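Local coordinates for unique short US2 glycoprotein (PDB 1IM3) that redirects newly made MHC class I heavy chains from the endoplasmic reticulum to the cytosol for proteasomal destruction, hiding infected cells from cytotoxic T lymphocytes, at residues D[43-51]-D[63-73]. Sequence-based numbering, arbitrary orientation.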
ATOM      1  N   GLU D  43     -20.092  -2.192  -3.989  1.00 50.48           N
ATOM      2  CA  GLU D  43     -18.961  -1.973  -4.863  1.00 46.82           C
ATOM      3  C   GLU D  43     -19.023  -0.562  -5.397  1.00 42.94           C
ATOM      4  O   GLU D  43     -20.067   0.089  -5.385  1.00 39.02           O
ATOM      5  CB  GLU D  43     -18.954  -2.967  -6.025  1.00 47.45           C
ATOM      6  CG  GLU D  43     -20.241  -3.023  -6.801  1.00 50.28           C
ATOM      7  CD  GLU D  43     -20.112  -3.864  -8.049  1.00 52.32           C
ATOM      8  OE1 GLU D  43     -21.106  -4.507  -8.437  1.00 53.01           O
ATOM      9  OE2 GLU D  43     -19.016  -3.873  -8.645  1.00 55.23           O
ATOM     10  N   ASN D  44     -17.881  -0.093  -5.859  1.00 40.55           N
ATOM     11  CA  ASN D  44     -17.783   1.239  -6.395  1.00 37.49           C
ATOM     12  C   ASN D  44     -18.511   1.367  -7.721  1.00 34.74           C
ATOM     13  O   ASN D  44     -18.556   0.426  -8.506  1.00 32.45           O
ATOM     14  CB  ASN D  44     -16.301   1.603  -6.539  1.00 36.89           C
ATOM     15  CG  ASN D  44     -15.656   1.904  -5.205  1.00 35.31           C
ATOM     16  OD1 ASN D  44     -16.340   2.231  -4.236  1.00 37.23           O
ATOM     17  ND2 ASN D  44     -14.340   1.808  -5.147  1.00 36.09           N
ATOM     18  N   LEU D  45     -19.099   2.540  -7.942  1.00 33.82           N
ATOM     19  CA  LEU D  45     -19.780   2.837  -9.174  1.00 31.70           C
ATOM     20  C   LEU D  45     -18.911   3.843  -9.888  1.00 31.43           C
ATOM     21  O   LEU D  45     -18.201   4.634  -9.271  1.00 29.30           O
ATOM     22  CB  LEU D  45     -21.126   3.461  -8.922  1.00 33.04           C
ATOM     23  CG  LEU D  45     -22.163   2.507  -8.322  1.00 34.12           C
ATOM     24  CD1 LEU D  45     -23.422   3.292  -7.927  1.00 33.39           C
ATOM     25  CD2 LEU D  45     -22.504   1.405  -9.346  1.00 31.04           C
ATOM     26  N   TYR D  46     -18.976   3.790 -11.209  1.00 30.77           N
ATOM     27  CA  TYR D  46     -18.236   4.707 -12.058  1.00 32.92           C
ATOM     28  C   TYR D  46     -19.154   5.499 -12.955  1.00 31.74           C
ATOM     29  O   TYR D  46     -19.916   4.901 -13.746  1.00 31.87           O
ATOM     30  CB  TYR D  46     -17.287   3.932 -12.920  1.00 33.49           C
ATOM     31  CG  TYR D  46     -16.428   3.153 -12.022  1.00 37.20           C
ATOM     32  CD1 TYR D  46     -15.317   3.733 -11.402  1.00 40.19           C
ATOM     33  CD2 TYR D  46     -16.738   1.827 -11.716  1.00 39.49           C
ATOM     34  CE1 TYR D  46     -14.539   3.016 -10.521  1.00 41.07           C
ATOM     35  CE2 TYR D  46     -15.968   1.097 -10.820  1.00 39.87           C
ATOM     36  CZ  TYR D  46     -14.872   1.691 -10.237  1.00 42.70           C
ATOM     37  OH  TYR D  46     -14.119   0.917  -9.377  1.00 47.04           O
ATOM     38  N   VAL D  47     -19.087   6.824 -12.812  1.00 29.00           N
ATOM     39  CA  VAL D  47     -19.901   7.723 -13.595  1.00 31.55           C
ATOM     40  C   VAL D  47     -19.089   8.552 -14.580  1.00 30.04           C
ATOM     41  O   VAL D  47     -17.957   8.941 -14.292  1.00 32.38           O
ATOM     42  CB  VAL D  47     -20.691   8.667 -12.680  1.00 33.24           C
ATOM     43  CG1 VAL D  47     -21.310   7.855 -11.582  1.00 30.15           C
ATOM     44  CG2 VAL D  47     -19.808   9.778 -12.155  1.00 33.12           C
ATOM     45  N   HIS D  48     -19.688   8.811 -15.737  1.00 30.22           N
ATOM     46  CA  HIS D  48     -19.058   9.594 -16.788  1.00 32.24           C
ATOM     47  C   HIS D  48     -18.899  11.030 -16.271  1.00 31.27           C
ATOM     48  O   HIS D  48     -19.731  11.483 -15.474  1.00 31.88           O
ATOM     49  CB  HIS D  48     -19.927   9.531 -18.040  1.00 30.50           C
ATOM     50  CG  HIS D  48     -19.295  10.154 -19.244  1.00 33.72           C
ATOM     51  ND1 HIS D  48     -19.260  11.515 -19.445  1.00 34.26           N
ATOM     52  CD2 HIS D  48     -18.644   9.600 -20.296  1.00 32.67           C
ATOM     53  CE1 HIS D  48     -18.613  11.774 -20.568  1.00 35.93           C
ATOM     54  NE2 HIS D  48     -18.229  10.628 -21.103  1.00 34.45           N
ATOM     55  N   ALA D  49     -17.845  11.718 -16.694  1.00 31.48           N
ATOM     56  CA  ALA D  49     -17.593  13.082 -16.213  1.00 31.36           C
ATOM     57  C   ALA D  49     -18.739  14.047 -16.518  1.00 30.94           C
ATOM     58  O   ALA D  49     -18.941  15.021 -15.789  1.00 32.32           O
ATOM     59  CB  ALA D  49     -16.252  13.625 -16.787  1.00 24.33           C
ATOM     60  N   ASP D  50     -19.488  13.790 -17.580  1.00 30.64           N
ATOM     61  CA  ASP D  50     -20.579  14.687 -17.941  1.00 34.20           C
ATOM     62  C   ASP D  50     -21.686  14.693 -16.878  1.00 36.07           C
ATOM     63  O   ASP D  50     -22.509  15.611 -16.827  1.00 36.60           O
ATOM     64  CB  ASP D  50     -21.215  14.303 -19.288  1.00 34.95           C
ATOM     65  CG  ASP D  50     -20.318  14.580 -20.479  1.00 37.81           C
ATOM     66  OD1 ASP D  50     -19.241  15.215 -20.328  1.00 40.06           O
ATOM     67  OD2 ASP D  50     -20.734  14.154 -21.574  1.00 37.27           O
ATOM     68  N   ASP D  51     -21.726  13.662 -16.037  1.00 34.47           N
ATOM     69  CA  ASP D  51     -22.748  13.597 -15.013  1.00 33.67           C
ATOM     70  C   ASP D  51     -22.344  14.243 -13.695  1.00 33.17           C
ATOM     71  O   ASP D  51     -23.065  14.117 -12.692  1.00 30.87           O
ATOM     72  CB  ASP D  51     -23.159  12.151 -14.756  1.00 36.25           C
ATOM     73  CG  ASP D  51     -23.878  11.517 -15.943  1.00 36.62           C
ATOM     74  OD1 ASP D  51     -24.259  10.340 -15.834  1.00 34.84           O
ATOM     75  OD2 ASP D  51     -24.077  12.175 -16.984  1.00 38.62           O
ATOM     76  N   ASN D  63     -25.655  14.508 -11.919  1.00 34.48           N
ATOM     77  CA  ASN D  63     -26.826  14.175 -12.697  1.00 32.77           C
ATOM     78  C   ASN D  63     -26.525  12.847 -13.396  1.00 32.77           C
ATOM     79  O   ASN D  63     -26.441  12.761 -14.619  1.00 32.57           O
ATOM     80  CB  ASN D  63     -27.086  15.264 -13.734  1.00 33.14           C
ATOM     81  CG  ASN D  63     -28.378  15.027 -14.512  1.00 36.52           C
ATOM     82  OD1 ASN D  63     -29.297  14.386 -14.004  1.00 36.24           O
ATOM     83  ND2 ASN D  63     -28.459  15.553 -15.738  1.00 34.48           N
ATOM     84  N   VAL D  64     -26.341  11.822 -12.587  1.00 31.30           N
ATOM     85  CA  VAL D  64     -26.030  10.489 -13.073  1.00 35.54           C
ATOM     86  C   VAL D  64     -27.179   9.937 -13.904  1.00 37.07           C
ATOM     87  O   VAL D  64     -28.310   9.854 -13.429  1.00 37.79           O
ATOM     88  CB  VAL D  64     -25.745   9.551 -11.891  1.00 34.38           C
ATOM     89  CG1 VAL D  64     -25.463   8.135 -12.393  1.00 35.79           C
ATOM     90  CG2 VAL D  64     -24.553  10.076 -11.105  1.00 33.92           C
ATOM     91  N   ARG D  65     -26.897   9.570 -15.144  1.00 37.92           N
ATOM     92  CA  ARG D  65     -27.942   9.073 -16.029  1.00 40.61           C
ATOM     93  C   ARG D  65     -27.600   7.707 -16.631  1.00 41.46           C
ATOM     94  O   ARG D  65     -26.475   7.469 -17.081  1.00 42.42           O
ATOM     95  CB  ARG D  65     -28.213  10.104 -17.141  1.00 41.65           C
ATOM     96  CG  ARG D  65     -28.748  11.450 -16.640  1.00 42.50           C
ATOM     97  CD  ARG D  65     -28.474  12.582 -17.616  1.00 41.67           C
ATOM     98  NE  ARG D  65     -27.091  13.048 -17.565  1.00 43.24           N
ATOM     99  CZ  ARG D  65     -26.615  14.052 -18.294  1.00 45.37           C
ATOM    100  NH1 ARG D  65     -27.420  14.696 -19.133  1.00 44.71           N
ATOM    101  NH2 ARG D  65     -25.338  14.413 -18.184  1.00 44.10           N
ATOM    102  N   ASN D  66     -28.584   6.806 -16.548  1.00 41.26           N
ATOM    103  CA  ASN D  66     -28.521   5.443 -17.089  1.00 41.08           C
ATOM    104  C   ASN D  66     -27.400   4.555 -16.628  1.00 39.26           C
ATOM    105  O   ASN D  66     -26.809   3.836 -17.415  1.00 37.55           O
ATOM    106  CB  ASN D  66     -28.477   5.499 -18.594  1.00 44.18           C
ATOM    107  CG  ASN D  66     -29.804   5.805 -19.171  1.00 50.21           C
ATOM    108  OD1 ASN D  66     -30.702   4.954 -19.169  1.00 52.90           O
ATOM    109  ND2 ASN D  66     -29.973   7.036 -19.657  1.00 52.45           N
ATOM    110  N   LEU D  67     -27.115   4.597 -15.346  1.00 38.29           N
ATOM    111  CA  LEU D  67     -26.041   3.802 -14.820  1.00 38.80           C
ATOM    112  C   LEU D  67     -26.540   2.396 -14.522  1.00 38.53           C
ATOM    113  O   LEU D  67     -27.412   2.207 -13.676  1.00 36.83           O
ATOM    114  CB  LEU D  67     -25.487   4.469 -13.559  1.00 34.03           C
ATOM    115  CG  LEU D  67     -24.296   3.719 -12.993  1.00 33.57           C
ATOM    116  CD1 LEU D  67     -23.211   3.579 -14.066  1.00 36.99           C
ATOM    117  CD2 LEU D  67     -23.781   4.452 -11.795  1.00 35.27           C
ATOM    118  N   ASP D  68     -25.999   1.412 -15.224  1.00 40.79           N
ATOM    119  CA  ASP D  68     -26.428   0.041 -14.992  1.00 45.64           C
ATOM    120  C   ASP D  68     -26.077  -0.385 -13.580  1.00 46.39           C
ATOM    121  O   ASP D  68     -24.931  -0.312 -13.170  1.00 47.76           O
ATOM    122  CB  ASP D  68     -25.761  -0.951 -15.957  1.00 47.17           C
ATOM    123  CG  ASP D  68     -26.208  -0.781 -17.396  1.00 51.72           C
ATOM    124  OD1 ASP D  68     -27.325  -0.273 -17.643  1.00 54.60           O
ATOM    125  OD2 ASP D  68     -25.431  -1.182 -18.293  1.00 55.26           O
ATOM    126  N   VAL D  69     -27.070  -0.783 -12.814  1.00 48.08           N
ATOM    127  CA  VAL D  69     -26.774  -1.284 -11.494  1.00 51.40           C
ATOM    128  C   VAL D  69     -27.405  -2.633 -11.483  1.00 54.73           C
ATOM    129  O   VAL D  69     -28.431  -2.881 -12.107  1.00 55.18           O
ATOM    130  CB  VAL D  69     -27.394  -0.482 -10.349  1.00 50.82           C
ATOM    131  CG1 VAL D  69     -26.707   0.876 -10.238  1.00 50.23           C
ATOM    132  CG2 VAL D  69     -28.902  -0.376 -10.552  1.00 48.41           C
ATOM    133  N   MET D  70     -26.767  -3.527 -10.784  1.00 59.33           N
ATOM    134  CA  MET D  70     -27.289  -4.858 -10.680  1.00 64.46           C
ATOM    135  C   MET D  70     -28.654  -4.862  -9.998  1.00 66.33           C
ATOM    136  O   MET D  70     -29.022  -3.912  -9.301  1.00 66.88           O
ATOM    137  CB  MET D  70     -26.316  -5.710  -9.893  1.00 66.65           C
ATOM    138  CG  MET D  70     -24.990  -5.883 -10.584  1.00 70.71           C
ATOM    139  SD  MET D  70     -23.957  -6.916  -9.568  1.00 75.66           S
ATOM    140  CE  MET D  70     -24.296  -8.501 -10.282  1.00 75.36           C
ATOM    141  N   PRO D  71     -29.429  -5.937 -10.204  1.00 67.28           N
ATOM    142  CA  PRO D  71     -30.766  -6.091  -9.616  1.00 66.81           C
ATOM    143  C   PRO D  71     -30.705  -6.025  -8.094  1.00 66.20           C
ATOM    144  O   PRO D  71     -31.620  -5.530  -7.432  1.00 65.99           O
ATOM    145  CB  PRO D  71     -31.196  -7.468 -10.106  1.00 66.81           C
ATOM    146  CG  PRO D  71     -30.501  -7.578 -11.433  1.00 67.31           C
ATOM    147  CD  PRO D  71     -29.128  -7.049 -11.122  1.00 67.06           C
ATOM    148  N   ILE D  72     -29.610  -6.531  -7.546  1.00 65.13           N
ATOM    149  CA  ILE D  72     -29.399  -6.544  -6.105  1.00 63.90           C
ATOM    150  C   ILE D  72     -29.290  -5.139  -5.517  1.00 63.08           C
ATOM    151  O   ILE D  72     -29.216  -4.973  -4.304  1.00 61.82           O
ATOM    152  CB  ILE D  72     -28.092  -7.249  -5.758  1.00 65.50           C
ATOM    153  CG1 ILE D  72     -27.854  -8.411  -6.717  1.00 67.68           C
ATOM    154  CG2 ILE D  72     -28.139  -7.744  -4.331  1.00 66.79           C
ATOM    155  CD1 ILE D  72     -26.444  -8.964  -6.633  1.00 69.90           C
ATOM    156  N   PHE D  73     -29.264  -4.123  -6.367  1.00 61.25           N
ATOM    157  CA  PHE D  73     -29.123  -2.772  -5.861  1.00 60.04           C
ATOM    158  C   PHE D  73     -30.154  -2.397  -4.825  1.00 59.48           C
ATOM    159  O   PHE D  73     -31.355  -2.577  -5.001  1.00 60.26           O
ATOM    160  CB  PHE D  73     -29.185  -1.739  -6.986  1.00 60.06           C
ATOM    161  CG  PHE D  73     -28.709  -0.367  -6.574  1.00 58.37           C
ATOM    162  CD1 PHE D  73     -27.374  -0.012  -6.720  1.00 58.67           C
ATOM    163  CD2 PHE D  73     -29.598   0.574  -6.063  1.00 58.39           C
ATOM    164  CE1 PHE D  73     -26.927   1.265  -6.371  1.00 58.01           C
ATOM    165  CE2 PHE D  73     -29.162   1.854  -5.711  1.00 58.76           C
ATOM    166  CZ  PHE D  73     -27.824   2.199  -5.868  1.00 58.10           C
TER
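Asn63 and Asp51 meet through their backbones: Asn63 N donates to Asp51 O at 2.7 Å, a nearly straight bond (164° at the hydrogen). Next along the strand, Val64 turns its CG2 methyl to CG1 of Val47, 4.0 Å away, the two side chains crossing at about a right angle. At Arg65 the carboxylate of Asp51 is gripped at both oxygens. Arg65 N reaches OD1 of Asp51 at 2.8 Å, coming from above the carboxylate plane, while Arg65 NH2 forms a salt bridge to Asp51 OD2 at 2.8 Å on its anti side, tilted out of the carboxylate plane. NE adds weak bonds to the same OD2 and to Asn63 O. Because both guanidinium nitrogens meet one oxygen, this is no two-pronged pairing, and the two planes stand 47° apart. The Arg65 chain bends at chi3, and ND2 of Asn63 lies over one face of the guanidinium, toward its rim.

In this immunoglobulin-like lumenal domain, a sandwich of two four-stranded antiparallel sheets, residues 45-51 pass from the sheet holding 42-44 to the one holding 52-55, packing on 59-68 on the way. At Asn66 the chain turns a corner, and Asn66 with Leu67 forms a G1 bulge opposite Leu17. Leu67 sends CG opposite its backbone nitrogen (chi1 -177°), which carries both methyls to the crossing chain: CD2 lies 4.0 Å from CB of Leu45 and also near both its delta methyls, and CD1 approaches the carbonyl O of Tyr46. Val69 offers CG1 to CD2 of Leu45. Met70 places SD 3.9 Å from OE1 of Glu43, an oxygen hydrogen-bonded to Tyr38, and its O accepts Phe73 N in a type I turn. CE1 of the Phe73 ring meets CD1 of Leu45 obliquely (4.3 Å).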